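Long-range contacts in beta-galactosidase (Bacillus circulans subsp. alkalophilus, PDB 3TTY), which hydrolyses terminal beta-galactosidic bonds as a glycoside hydrolase with a TIM-barrel catalytic domain, captured here with galactose in its pocket: residues T82-A90 against K107-C115; P116-K126 against Q225-E236. One frame throughout, in Å; residues are numbered along the deposited sequence.

Contact 1: T82-A90 against K107-C115. With ZN (zinc ion), chain G; GLA (alpha-D-galactopyranose), chain H.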
# COMPACT_ATOMS: atom_id res chain seq x y z
N THR A 82 -33.58 7.39 4.15
CA THR A 82 -32.64 7.69 5.22
C THR A 82 -31.19 7.23 5.00
O THR A 82 -30.34 7.40 5.87
CB THR A 82 -33.15 7.14 6.57
OG1 THR A 82 -33.30 5.72 6.49
CG2 THR A 82 -34.49 7.79 6.95
N GLY A 83 -30.89 6.66 3.84
CA GLY A 83 -29.55 6.16 3.56
C GLY A 83 -28.52 7.24 3.26
O GLY A 83 -27.33 6.96 3.20
N ALA A 84 -28.97 8.47 3.04
CA ALA A 84 -28.05 9.58 2.83
C ALA A 84 -28.71 10.85 3.34
O ALA A 84 -29.78 11.23 2.84
CB ALA A 84 -27.68 9.73 1.35
N HIS A 85 -28.09 11.49 4.33
CA HIS A 85 -28.66 12.68 4.95
C HIS A 85 -28.42 13.92 4.09
O HIS A 85 -27.60 13.90 3.19
CB HIS A 85 -28.13 12.85 6.38
CG HIS A 85 -26.64 12.95 6.48
ND1 HIS A 85 -25.87 12.00 7.10
CD2 HIS A 85 -25.77 13.90 6.03
CE1 HIS A 85 -24.59 12.35 7.04
NE2 HIS A 85 -24.51 13.50 6.39
N PRO A 86 -29.18 15.00 4.34
CA PRO A 86 -29.02 16.25 3.57
C PRO A 86 -27.76 17.04 3.92
O PRO A 86 -27.30 17.03 5.06
CB PRO A 86 -30.26 17.06 3.96
CG PRO A 86 -31.27 16.04 4.38
CD PRO A 86 -30.44 14.98 5.09
N ALA A 87 -27.20 17.73 2.93
CA ALA A 87 -26.03 18.57 3.16
C ALA A 87 -26.27 19.60 4.27
O ALA A 87 -25.35 19.89 5.04
CB ALA A 87 -25.61 19.26 1.87
N TRP A 88 -27.49 20.14 4.37
CA TRP A 88 -27.78 21.12 5.42
C TRP A 88 -27.76 20.48 6.80
O TRP A 88 -27.46 21.14 7.80
CB TRP A 88 -29.12 21.83 5.19
CG TRP A 88 -30.35 20.96 5.32
CD1 TRP A 88 -31.09 20.43 4.30
CD2 TRP A 88 -31.00 20.53 6.54
NE1 TRP A 88 -32.14 19.69 4.80
CE2 TRP A 88 -32.10 19.74 6.17
CE3 TRP A 88 -30.75 20.74 7.90
CZ2 TRP A 88 -32.96 19.16 7.11
CZ3 TRP A 88 -31.59 20.15 8.83
CH2 TRP A 88 -32.68 19.38 8.43
N MET A 89 -28.07 19.20 6.87
CA MET A 89 -28.11 18.54 8.16
C MET A 89 -26.68 18.29 8.62
O MET A 89 -26.33 18.49 9.79
CB MET A 89 -28.92 17.23 8.06
CG MET A 89 -29.07 16.51 9.40
SD MET A 89 -30.11 15.07 9.26
CE MET A 89 -31.69 15.83 8.95
N ALA A 90 -25.83 17.88 7.67
CA ALA A 90 -24.42 17.69 7.97
C ALA A 90 -23.80 19.03 8.36
O ALA A 90 -22.97 19.09 9.26
CB ALA A 90 -23.70 17.09 6.79
N LYS A 107 -16.67 15.19 6.82
CA LYS A 107 -17.46 16.33 6.35
C LYS A 107 -18.55 15.76 5.46
O LYS A 107 -18.58 14.55 5.23
CB LYS A 107 -16.60 17.28 5.52
CG LYS A 107 -15.52 18.09 6.27
CD LYS A 107 -14.97 19.18 5.32
CE LYS A 107 -13.70 19.83 5.84
NZ LYS A 107 -12.97 20.50 4.73
N PHE A 108 -19.46 16.60 4.96
CA PHE A 108 -20.53 16.11 4.09
C PHE A 108 -20.01 15.45 2.84
O PHE A 108 -19.16 16.01 2.15
CB PHE A 108 -21.50 17.22 3.67
CG PHE A 108 -22.56 16.75 2.71
CD1 PHE A 108 -23.59 15.91 3.15
CD2 PHE A 108 -22.52 17.11 1.38
CE1 PHE A 108 -24.55 15.46 2.27
CE2 PHE A 108 -23.48 16.66 0.49
CZ PHE A 108 -24.50 15.84 0.93
N GLY A 109 -20.55 14.27 2.53
CA GLY A 109 -20.22 13.60 1.28
C GLY A 109 -20.59 12.13 1.33
O GLY A 109 -20.85 11.60 2.40
N GLY A 110 -20.61 11.48 0.17
CA GLY A 110 -20.93 10.06 0.09
C GLY A 110 -22.35 9.73 0.56
O GLY A 110 -23.29 10.50 0.33
N ARG A 111 -22.49 8.58 1.21
CA ARG A 111 -23.79 8.10 1.68
C ARG A 111 -23.56 7.00 2.72
O ARG A 111 -22.41 6.65 3.00
CB ARG A 111 -24.57 7.55 0.49
CG ARG A 111 -23.82 6.44 -0.23
CD ARG A 111 -24.74 5.62 -1.13
NE ARG A 111 -24.03 4.49 -1.72
CZ ARG A 111 -24.54 3.67 -2.64
NH1 ARG A 111 -25.78 3.85 -3.08
NH2 ARG A 111 -23.82 2.66 -3.10
N HIS A 112 -24.65 6.45 3.27
CA HIS A 112 -24.59 5.30 4.19
C HIS A 112 -23.67 5.53 5.38
O HIS A 112 -23.12 4.58 5.93
CB HIS A 112 -24.07 4.04 3.48
CG HIS A 112 -24.85 3.66 2.26
ND1 HIS A 112 -24.35 2.79 1.31
CD2 HIS A 112 -26.08 4.03 1.82
CE1 HIS A 112 -25.25 2.63 0.35
NE2 HIS A 112 -26.30 3.38 0.63
N ASN A 113 -23.49 6.78 5.78
CA ASN A 113 -22.45 7.11 6.73
C ASN A 113 -22.93 8.06 7.85
O ASN A 113 -22.15 8.87 8.36
CB ASN A 113 -21.23 7.70 5.99
CG ASN A 113 -21.60 8.90 5.11
OD1 ASN A 113 -22.72 9.42 5.20
ND2 ASN A 113 -20.66 9.34 4.26
N SER A 114 -24.20 7.97 8.23
CA SER A 114 -24.68 8.74 9.39
C SER A 114 -24.27 8.04 10.69
O SER A 114 -24.31 6.82 10.78
CB SER A 114 -26.20 8.93 9.34
OG SER A 114 -26.59 9.73 8.23
N CYS A 115 -23.86 8.80 11.69
CA CYS A 115 -23.50 8.16 12.95
C CYS A 115 -24.76 7.51 13.53
O CYS A 115 -25.77 8.19 13.73
CB CYS A 115 -22.90 9.16 13.95
SG CYS A 115 -22.95 8.56 15.65
ZN ZN G . -20.71 7.68 16.08
C1 GLA H . -25.64 -1.02 -3.90
C2 GLA H . -26.60 0.15 -3.57
C3 GLA H . -27.25 0.76 -4.82
C4 GLA H . -26.15 1.01 -5.85
C5 GLA H . -25.37 -0.29 -6.09
C6 GLA H . -24.32 -0.03 -7.17
O1 GLA H . -26.27 -2.24 -4.34
O2 GLA H . -27.62 -0.28 -2.68
O3 GLA H . -27.90 2.01 -4.54
O4 GLA H . -25.29 1.99 -5.27
O5 GLA H . -24.69 -0.65 -4.88
O6 GLA H . -23.84 -1.27 -7.70
O HOH W 1 -26.90 7.94 6.28
O HOH W 2 -25.13 10.29 4.39
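With CG of His85 between its backbone N and carbonyl carbon (chi1 58°), the imidazole edge faces Ser114. His85 ND1 and Ser114 OG lie 2.6 Å apart in a nearly straight hydrogen bond at that edge. Either atom could be the donor. One water bridges Ser114 OG and, weakly, Gly83 O. Another accepts from His85 N and donates to Asn113 OD1.

Phe108 has CG anti to its backbone N (chi1 176°), which lays its ring against the start of helix 87-92. Ala87 CB sits over the centre of one face, 3.6 Å from the centroid, as a CH-pi contact. His85 O lies at the ring edge, 3.5 Å from Phe108 CE1. His112 N donates to Gly83 O at 2.7 Å and joins the two backbones.

Beside that bond the extended Arg111 chain carries its guanidinium into the sugar pocket. NH1 and NH2 both donate to O4 of galactose, and NH2 of Arg111 is 2.7 Å from that oxygen. Cys115 SG binds zinc together with Cys155, Cys157 and Cys160.

The contact joins the loop after barrel strand 75-79 to the loop leading into helix 119-135. Tyr121 of that helix packs on Ser114, and Trp47 of helix 47-50 touches Pro86.

Contact 2: P116-K126 against Q225-E236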
# COMPACT_ATOMS: atom_id res chain seq x y z
N PRO A 116 -24.70 6.20 13.78
CA PRO A 116 -25.88 5.46 14.24
C PRO A 116 -26.23 5.81 15.68
O PRO A 116 -27.30 5.46 16.16
CB PRO A 116 -25.44 4.00 14.14
CG PRO A 116 -23.98 4.06 14.36
CD PRO A 116 -23.50 5.34 13.74
N ASN A 117 -25.34 6.51 16.37
CA ASN A 117 -25.62 6.95 17.72
C ASN A 117 -25.89 8.44 17.79
O ASN A 117 -25.74 9.05 18.85
CB ASN A 117 -24.49 6.54 18.67
CG ASN A 117 -24.59 5.08 19.07
OD1 ASN A 117 -25.61 4.65 19.60
ND2 ASN A 117 -23.55 4.31 18.77
N SER A 118 -26.30 9.01 16.67
CA SER A 118 -26.51 10.45 16.55
C SER A 118 -27.93 10.88 16.94
O SER A 118 -28.91 10.38 16.40
CB SER A 118 -26.19 10.91 15.13
OG SER A 118 -26.79 12.16 14.85
N PRO A 119 -28.04 11.81 17.89
CA PRO A 119 -29.38 12.26 18.30
C PRO A 119 -30.10 12.97 17.14
O PRO A 119 -31.32 12.84 16.99
CB PRO A 119 -29.10 13.25 19.44
CG PRO A 119 -27.69 12.99 19.86
CD PRO A 119 -26.97 12.47 18.66
N THR A 120 -29.36 13.71 16.34
CA THR A 120 -29.99 14.40 15.22
C THR A 120 -30.51 13.42 14.18
O THR A 120 -31.67 13.48 13.78
CB THR A 120 -29.05 15.41 14.58
OG1 THR A 120 -28.79 16.44 15.52
CG2 THR A 120 -29.68 15.99 13.32
N TYR A 121 -29.66 12.50 13.76
CA TYR A 121 -30.04 11.50 12.78
C TYR A 121 -31.25 10.66 13.23
O TYR A 121 -32.17 10.41 12.45
CB TYR A 121 -28.86 10.58 12.47
CG TYR A 121 -29.21 9.46 11.53
CD1 TYR A 121 -29.44 9.70 10.19
CD2 TYR A 121 -29.31 8.15 11.98
CE1 TYR A 121 -29.75 8.69 9.32
CE2 TYR A 121 -29.64 7.13 11.12
CZ TYR A 121 -29.86 7.40 9.79
OH TYR A 121 -30.19 6.38 8.93
N ARG A 122 -31.23 10.21 14.48
CA ARG A 122 -32.33 9.40 14.97
C ARG A 122 -33.62 10.21 15.05
O ARG A 122 -34.68 9.71 14.70
CB ARG A 122 -32.00 8.76 16.31
CG ARG A 122 -30.97 7.64 16.19
CD ARG A 122 -31.12 6.65 17.31
NE ARG A 122 -30.01 5.71 17.38
CZ ARG A 122 -29.98 4.64 18.17
NH1 ARG A 122 -31.03 4.38 18.96
NH2 ARG A 122 -28.92 3.82 18.18
N LYS A 123 -33.52 11.46 15.48
CA LYS A 123 -34.68 12.36 15.51
C LYS A 123 -35.33 12.54 14.13
O LYS A 123 -36.53 12.30 13.97
CB LYS A 123 -34.31 13.73 16.10
CG LYS A 123 -35.44 14.75 16.10
CD LYS A 123 -35.00 16.05 16.77
CE LYS A 123 -36.04 17.16 16.59
NZ LYS A 123 -35.59 18.46 17.20
N TYR A 124 -34.56 12.93 13.13
CA TYR A 124 -35.18 13.22 11.83
C TYR A 124 -35.47 11.99 10.98
O TYR A 124 -36.40 11.98 10.18
CB TYR A 124 -34.37 14.27 11.07
CG TYR A 124 -34.40 15.60 11.75
CD1 TYR A 124 -35.59 16.33 11.83
CD2 TYR A 124 -33.26 16.13 12.36
CE1 TYR A 124 -35.64 17.56 12.46
CE2 TYR A 124 -33.30 17.37 13.00
CZ TYR A 124 -34.49 18.08 13.05
OH TYR A 124 -34.55 19.30 13.69
N ALA A 125 -34.68 10.93 11.16
CA ALA A 125 -34.91 9.71 10.42
C ALA A 125 -36.23 9.08 10.86
O ALA A 125 -37.01 8.63 10.03
CB ALA A 125 -33.74 8.73 10.58
N LYS A 126 -36.47 9.06 12.17
CA LYS A 126 -37.76 8.59 12.70
C LYS A 126 -38.94 9.43 12.19
O LYS A 126 -39.94 8.90 11.71
CB LYS A 126 -37.75 8.60 14.23
CG LYS A 126 -39.11 8.27 14.83
CD LYS A 126 -39.02 7.88 16.31
CE LYS A 126 -40.40 7.48 16.86
NZ LYS A 126 -40.33 7.00 18.27
N GLN A 225 -21.29 -1.68 17.26
CA GLN A 225 -21.58 -0.95 16.02
C GLN A 225 -22.71 -1.62 15.24
O GLN A 225 -23.64 -0.97 14.78
CB GLN A 225 -20.31 -0.85 15.17
CG GLN A 225 -19.33 0.22 15.67
CD GLN A 225 -19.92 1.61 15.57
OE1 GLN A 225 -20.12 2.12 14.47
NE2 GLN A 225 -20.22 2.22 16.71
N SER A 226 -22.64 -2.94 15.12
CA SER A 226 -23.69 -3.69 14.47
C SER A 226 -25.02 -3.48 15.21
O SER A 226 -26.01 -3.11 14.59
CB SER A 226 -23.31 -5.16 14.38
OG SER A 226 -24.28 -5.90 13.66
N ASP A 227 -25.03 -3.65 16.54
CA ASP A 227 -26.23 -3.40 17.34
C ASP A 227 -26.79 -1.98 17.14
O ASP A 227 -27.99 -1.81 17.06
CB ASP A 227 -26.00 -3.64 18.84
CG ASP A 227 -25.83 -5.11 19.20
OD1 ASP A 227 -25.79 -5.95 18.28
OD2 ASP A 227 -25.71 -5.42 20.41
N SER A 228 -25.90 -0.98 17.10
CA SER A 228 -26.30 0.42 16.99
C SER A 228 -27.01 0.72 15.67
O SER A 228 -28.03 1.42 15.64
CB SER A 228 -25.09 1.36 17.11
OG SER A 228 -24.43 1.23 18.36
N LEU A 229 -26.45 0.22 14.58
CA LEU A 229 -27.09 0.35 13.28
C LEU A 229 -28.41 -0.43 13.26
O LEU A 229 -29.40 0.04 12.68
CB LEU A 229 -26.14 -0.10 12.17
CG LEU A 229 -24.91 0.80 12.01
CD1 LEU A 229 -23.77 0.08 11.32
CD2 LEU A 229 -25.28 2.06 11.25
N LEU A 230 -28.45 -1.60 13.88
CA LEU A 230 -29.68 -2.37 13.96
C LEU A 230 -30.76 -1.58 14.69
O LEU A 230 -31.93 -1.58 14.29
CB LEU A 230 -29.46 -3.72 14.64
CG LEU A 230 -30.68 -4.67 14.68
CD1 LEU A 230 -31.30 -4.86 13.30
CD2 LEU A 230 -30.31 -6.02 15.28
N GLU A 231 -30.37 -0.89 15.77
CA GLU A 231 -31.30 -0.03 16.50
C GLU A 231 -31.91 1.01 15.56
O GLU A 231 -33.12 1.29 15.61
CB GLU A 231 -30.60 0.66 17.66
CG GLU A 231 -30.41 -0.20 18.90
CD GLU A 231 -31.75 -0.70 19.45
OE1 GLU A 231 -32.64 0.14 19.68
OE2 GLU A 231 -31.92 -1.94 19.62
N CYS A 232 -31.09 1.60 14.70
CA CYS A 232 -31.62 2.55 13.73
C CYS A 232 -32.69 1.89 12.85
O CYS A 232 -33.78 2.42 12.70
CB CYS A 232 -30.51 3.18 12.88
SG CYS A 232 -29.38 4.22 13.84
N PHE A 233 -32.38 0.72 12.29
CA PHE A 233 -33.38 0.01 11.49
C PHE A 233 -34.69 -0.20 12.24
O PHE A 233 -35.77 0.15 11.73
CB PHE A 233 -32.86 -1.35 11.03
CG PHE A 233 -33.93 -2.22 10.42
CD1 PHE A 233 -34.40 -1.96 9.14
CD2 PHE A 233 -34.48 -3.27 11.13
CE1 PHE A 233 -35.40 -2.73 8.58
CE2 PHE A 233 -35.48 -4.07 10.58
CZ PHE A 233 -35.94 -3.80 9.31
N LYS A 234 -34.59 -0.77 13.43
CA LYS A 234 -35.74 -1.07 14.27
C LYS A 234 -36.54 0.17 14.60
O LYS A 234 -37.77 0.15 14.61
CB LYS A 234 -35.32 -1.76 15.57
CG LYS A 234 -34.46 -3.01 15.36
CD LYS A 234 -34.45 -3.94 16.59
CE LYS A 234 -34.32 -3.17 17.90
NZ LYS A 234 -34.20 -4.06 19.08
N MET A 235 -35.83 1.26 14.88
CA MET A 235 -36.47 2.52 15.16
C MET A 235 -37.39 2.95 14.01
O MET A 235 -38.51 3.41 14.25
CB MET A 235 -35.43 3.60 15.46
CG MET A 235 -36.02 5.00 15.61
SD MET A 235 -34.77 6.30 15.49
CE MET A 235 -34.47 6.34 13.71
N GLU A 236 -36.93 2.81 12.77
CA GLU A 236 -37.74 3.22 11.62
C GLU A 236 -38.85 2.20 11.36
O GLU A 236 -40.01 2.56 11.12
CB GLU A 236 -36.88 3.41 10.35
CG GLU A 236 -36.01 4.67 10.37
CD GLU A 236 -35.41 4.99 8.99
OE1 GLU A 236 -36.12 4.86 7.97
OE2 GLU A 236 -34.22 5.36 8.93
O HOH W 3 -32.00 4.88 10.05
O HOH W 4 -31.52 2.42 20.85
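Pro116 O is gripped by two nitrogens of Arg122, NE at 3.0 Å and NH2 at 3.1 Å. Both bonds lie in the guanidinium plane, so the group is held side-on. The setting is a pair of helices on the outside of the TIM barrel, 119-126 and 225-236, which run nearly parallel with a crossing angle of -25° and axes 10.0 Å apart. Arg122 is a knob in a hole formed by Ser228, Glu231, Cys232 and Met235. Its CG lies anti to the carbonyl carbon (chi1 -72°), and the extended chain reaches back to Pro116 past Cys232 SG. Water 4 links Arg122 NH1 to Glu231 OE1. Replacing Arg122 by an alanine removes both of these donors, and is likely to leave Pro116 O without its mate, open a gap beside Met235 and Glu231, and end the water link.

Pro116 CB presses tightly on Leu229 CD2 at 3.5 Å. Asn117 ND2 donates to Ser228 OG, tilted from the amide plane; Ser228 OG is also bonded to Phe224 O. Met235 SD lies 3.8 Å from Arg122 CB, and its bent end sets CE beside Ala125 CB. Glu236 OE2 is hydrogen-bonded to Thr82 OG1, and water 3 connects this carboxylate oxygen to Tyr121 OH. Cys232 SG approaches the Tyr121 ring in its plane, with CE2 of Tyr121 the nearest ring atom at 4.0 Å.

The two contacts follow each other in the chain, and their centres lie about 13 Å apart. Both are largely buried, though contact 2 has Lys126 exposed at its margin. Contact 1 is loop against loop and helix start, held by a few short polar bonds, waters and one aromatic ring. It carries a galactose-binding arginine, and the second subunit covers part of it. Contact 2 is mainly helix against helix: Cys232 and Met235 pack with Pro116, Leu229 and Ala125 around a polar Arg122. No other chain touches it. The contacts meet directly: Met89 packs on Tyr124, and Thr82 O probably bonds to Tyr121 OH. Zinc lies near both, bound in part through Cys115 just before Pro116.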